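Local atomic coordinates of protein yesU (Bacillus subtilis, PDB entry 1OQ1), a protein that is of unknown function but adopts a galectin-like beta-sandwich fold, which hints at, without establishing, a role in carbohydrate recognition. Residues E7-R13 against F215-V221. Residues are numbered along the deposited sequence; the frame is centred on the assembly and turned at random.
Sequences EGACLYR and FAVHQAV
The carbonyl oxygen of V217 takes two backbone N-H groups at once, from L11 N at 2.8 Å and from Y12 N at 3.2 Å, both lying in its carbonyl plane. Two consecutive residues facing one in this way define a classic beta bulge, here between antiparallel strands. V217 N returns a bond to Y12 O, while nearer the other end G8 N donates to Q219 O at 2.7 Å. Between these pairings the chain turns a corner at A9, whose carbonyl still accepts Q219 N; the register also shifts by one between E7 and C10.

The imidazole of H218 is surrounded by E7, G8, C10 and R13. C10 SG sits over one face, 4.2 Å from the ring centroid, and E7 OE1 lies over the opposite face, displaced toward the rim, 3.0 Å from H218 CD2. The carboxylate plane is turned 67° from the ring. With chi1 at -70° the ring stands beside its own backbone N, and at its edge ND1 gives a weak bond to G8 O at 3.3 Å, which may bias the ring's rotation. The guanidinium of R13, bent back at chi3, rests one face on A216 CB and brings NH2 near H218 NE2 without bonding it.

On the face bearing Y12 and V217 the contacts are largely apolar, with Y12 CB 4.3 Å from V217 CB. Y12 also presents CE2 to the F215 ring, the planes 68° apart, and its hydroxyl bonds to N14. Beyond strand 5-14, strand 209-222 also pairs with strand 63-73, A216 and H218 bonding through the backbone to T66 and I64. The double acceptor V217 O and the bonds at A9 O and Q219 O keep the strands paired through two register shifts, while the H218 ring packs between E7 and C10.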
loop_
_atom_site.group_PDB
_atom_site.type_symbol
_atom_site.label_atom_id
_atom_site.label_comp_id
_atom_site.label_asym_id
_atom_site.label_seq_id
_atom_site.Cartn_x
_atom_site.Cartn_y
_atom_site.Cartn_z
ATOM N N GLU A 7 -17.617 0.286 -8.107
ATOM C CA GLU A 7 -16.458 0.262 -8.984
ATOM C C GLU A 7 -16.940 0.572 -10.393
ATOM O O GLU A 7 -17.954 0.038 -10.835
ATOM C CB GLU A 7 -15.790 -1.114 -8.954
ATOM C CG GLU A 7 -15.092 -1.428 -7.646
ATOM C CD GLU A 7 -14.445 -2.796 -7.649
ATOM O OE1 GLU A 7 -13.708 -3.097 -8.606
ATOM O OE2 GLU A 7 -14.667 -3.571 -6.692
ATOM N N GLY A 8 -16.221 1.452 -11.083
ATOM C CA GLY A 8 -16.585 1.808 -12.443
ATOM C C GLY A 8 -15.697 1.108 -13.456
ATOM O O GLY A 8 -15.385 -0.073 -13.307
ATOM N N ALA A 9 -15.280 1.839 -14.485
ATOM C CA ALA A 9 -14.430 1.275 -15.527
ATOM C C ALA A 9 -13.115 0.764 -14.953
ATOM O O ALA A 9 -12.572 1.338 -14.010
ATOM C CB ALA A 9 -14.156 2.321 -16.597
ATOM N N CYS A 10 -12.602 -0.321 -15.522
ATOM C CA CYS A 10 -11.335 -0.873 -15.061
ATOM C C CYS A 10 -10.218 -0.082 -15.725
ATOM O O CYS A 10 -10.166 0.020 -16.950
ATOM C CB CYS A 10 -11.213 -2.352 -15.440
ATOM S SG CYS A 10 -9.678 -3.128 -14.854
ATOM N N LEU A 11 -9.327 0.478 -14.916
ATOM C CA LEU A 11 -8.221 1.268 -15.440
ATOM C C LEU A 11 -6.938 0.465 -15.554
ATOM O O LEU A 11 -6.086 0.761 -16.396
ATOM C CB LEU A 11 -7.962 2.470 -14.533
ATOM C CG LEU A 11 -9.146 3.402 -14.289
ATOM C CD1 LEU A 11 -8.720 4.532 -13.370
ATOM C CD2 LEU A 11 -9.645 3.951 -15.616
ATOM N N TYR A 12 -6.811 -0.559 -14.718
ATOM C CA TYR A 12 -5.600 -1.369 -14.683
ATOM C C TYR A 12 -5.852 -2.667 -13.931
ATOM O O TYR A 12 -6.580 -2.690 -12.938
ATOM C CB TYR A 12 -4.508 -0.568 -13.962
ATOM C CG TYR A 12 -3.177 -1.258 -13.784
ATOM C CD1 TYR A 12 -2.203 -1.209 -14.780
ATOM C CD2 TYR A 12 -2.875 -1.931 -12.598
ATOM C CE1 TYR A 12 -0.956 -1.809 -14.600
ATOM C CE2 TYR A 12 -1.633 -2.537 -12.410
ATOM C CZ TYR A 12 -0.681 -2.469 -13.414
ATOM O OH TYR A 12 0.550 -3.061 -13.235
ATOM N N ARG A 13 -5.252 -3.749 -14.410
ATOM C CA ARG A 13 -5.386 -5.034 -13.754
ATOM C C ARG A 13 -4.120 -5.840 -14.010
ATOM O O ARG A 13 -3.713 -6.031 -15.161
ATOM C CB ARG A 13 -6.609 -5.787 -14.280
ATOM C CG ARG A 13 -6.820 -7.142 -13.619
ATOM C CD ARG A 13 -8.044 -7.846 -14.175
ATOM N NE ARG A 13 -9.302 -7.322 -13.650
ATOM C CZ ARG A 13 -9.755 -7.555 -12.420
ATOM N NH1 ARG A 13 -9.052 -8.302 -11.577
ATOM N NH2 ARG A 13 -10.924 -7.057 -12.038
ATOM N N PHE A 215 -4.010 -7.590 -8.622
ATOM C CA PHE A 215 -3.959 -6.183 -8.252
ATOM C C PHE A 215 -4.716 -5.395 -9.328
ATOM O O PHE A 215 -4.346 -5.424 -10.504
ATOM C CB PHE A 215 -2.491 -5.756 -8.175
ATOM C CG PHE A 215 -2.272 -4.272 -8.088
ATOM C CD1 PHE A 215 -3.006 -3.488 -7.203
ATOM C CD2 PHE A 215 -1.289 -3.666 -8.863
ATOM C CE1 PHE A 215 -2.764 -2.122 -7.090
ATOM C CE2 PHE A 215 -1.035 -2.298 -8.760
ATOM C CZ PHE A 215 -1.778 -1.523 -7.868
ATOM N N ALA A 216 -5.776 -4.699 -8.932
ATOM C CA ALA A 216 -6.567 -3.943 -9.904
ATOM C C ALA A 216 -6.958 -2.558 -9.417
ATOM O O ALA A 216 -7.039 -2.313 -8.215
ATOM C CB ALA A 216 -7.818 -4.731 -10.264
ATOM N N VAL A 217 -7.199 -1.662 -10.370
ATOM C CA VAL A 217 -7.610 -0.292 -10.080
ATOM C C VAL A 217 -8.820 0.047 -10.955
ATOM O O VAL A 217 -8.755 -0.046 -12.181
ATOM C CB VAL A 217 -6.474 0.725 -10.386
ATOM C CG1 VAL A 217 -6.918 2.134 -10.014
ATOM C CG2 VAL A 217 -5.217 0.354 -9.622
ATOM N N HIS A 218 -9.923 0.422 -10.318
ATOM C CA HIS A 218 -11.144 0.792 -11.030
ATOM C C HIS A 218 -11.506 2.233 -10.691
ATOM O O HIS A 218 -11.052 2.777 -9.683
ATOM C CB HIS A 218 -12.315 -0.109 -10.607
ATOM C CG HIS A 218 -12.206 -1.526 -11.083
ATOM N ND1 HIS A 218 -12.915 -2.006 -12.165
ATOM C CD2 HIS A 218 -11.486 -2.571 -10.612
ATOM C CE1 HIS A 218 -12.637 -3.287 -12.337
ATOM N NE2 HIS A 218 -11.773 -3.654 -11.409
ATOM N N GLN A 219 -12.323 2.850 -11.538
ATOM C CA GLN A 219 -12.776 4.215 -11.295
ATOM C C GLN A 219 -13.703 4.146 -10.085
ATOM O O GLN A 219 -14.464 3.190 -9.945
ATOM C CB GLN A 219 -13.574 4.734 -12.494
ATOM C CG GLN A 219 -12.752 5.192 -13.680
ATOM C CD GLN A 219 -12.099 6.538 -13.441
ATOM O OE1 GLN A 219 -12.739 7.471 -12.952
ATOM N NE2 GLN A 219 -10.825 6.653 -13.796
ATOM N N ALA A 220 -13.636 5.141 -9.206
ATOM C CA ALA A 220 -14.510 5.156 -8.036
ATOM C C ALA A 220 -15.788 5.905 -8.393
ATOM O O ALA A 220 -15.738 7.053 -8.832
ATOM C CB ALA A 220 -13.816 5.840 -6.858
ATOM N N VAL A 221 -16.929 5.248 -8.212
ATOM C CA VAL A 221 -18.215 5.861 -8.513
ATOM C C VAL A 221 -18.953 6.161 -7.217
ATOM O O VAL A 221 -19.395 5.250 -6.513
ATOM C CB VAL A 221 -19.085 4.938 -9.387
ATOM C CG1 VAL A 221 -20.435 5.595 -9.651
ATOM C CG2 VAL A 221 -18.370 4.647 -10.692
#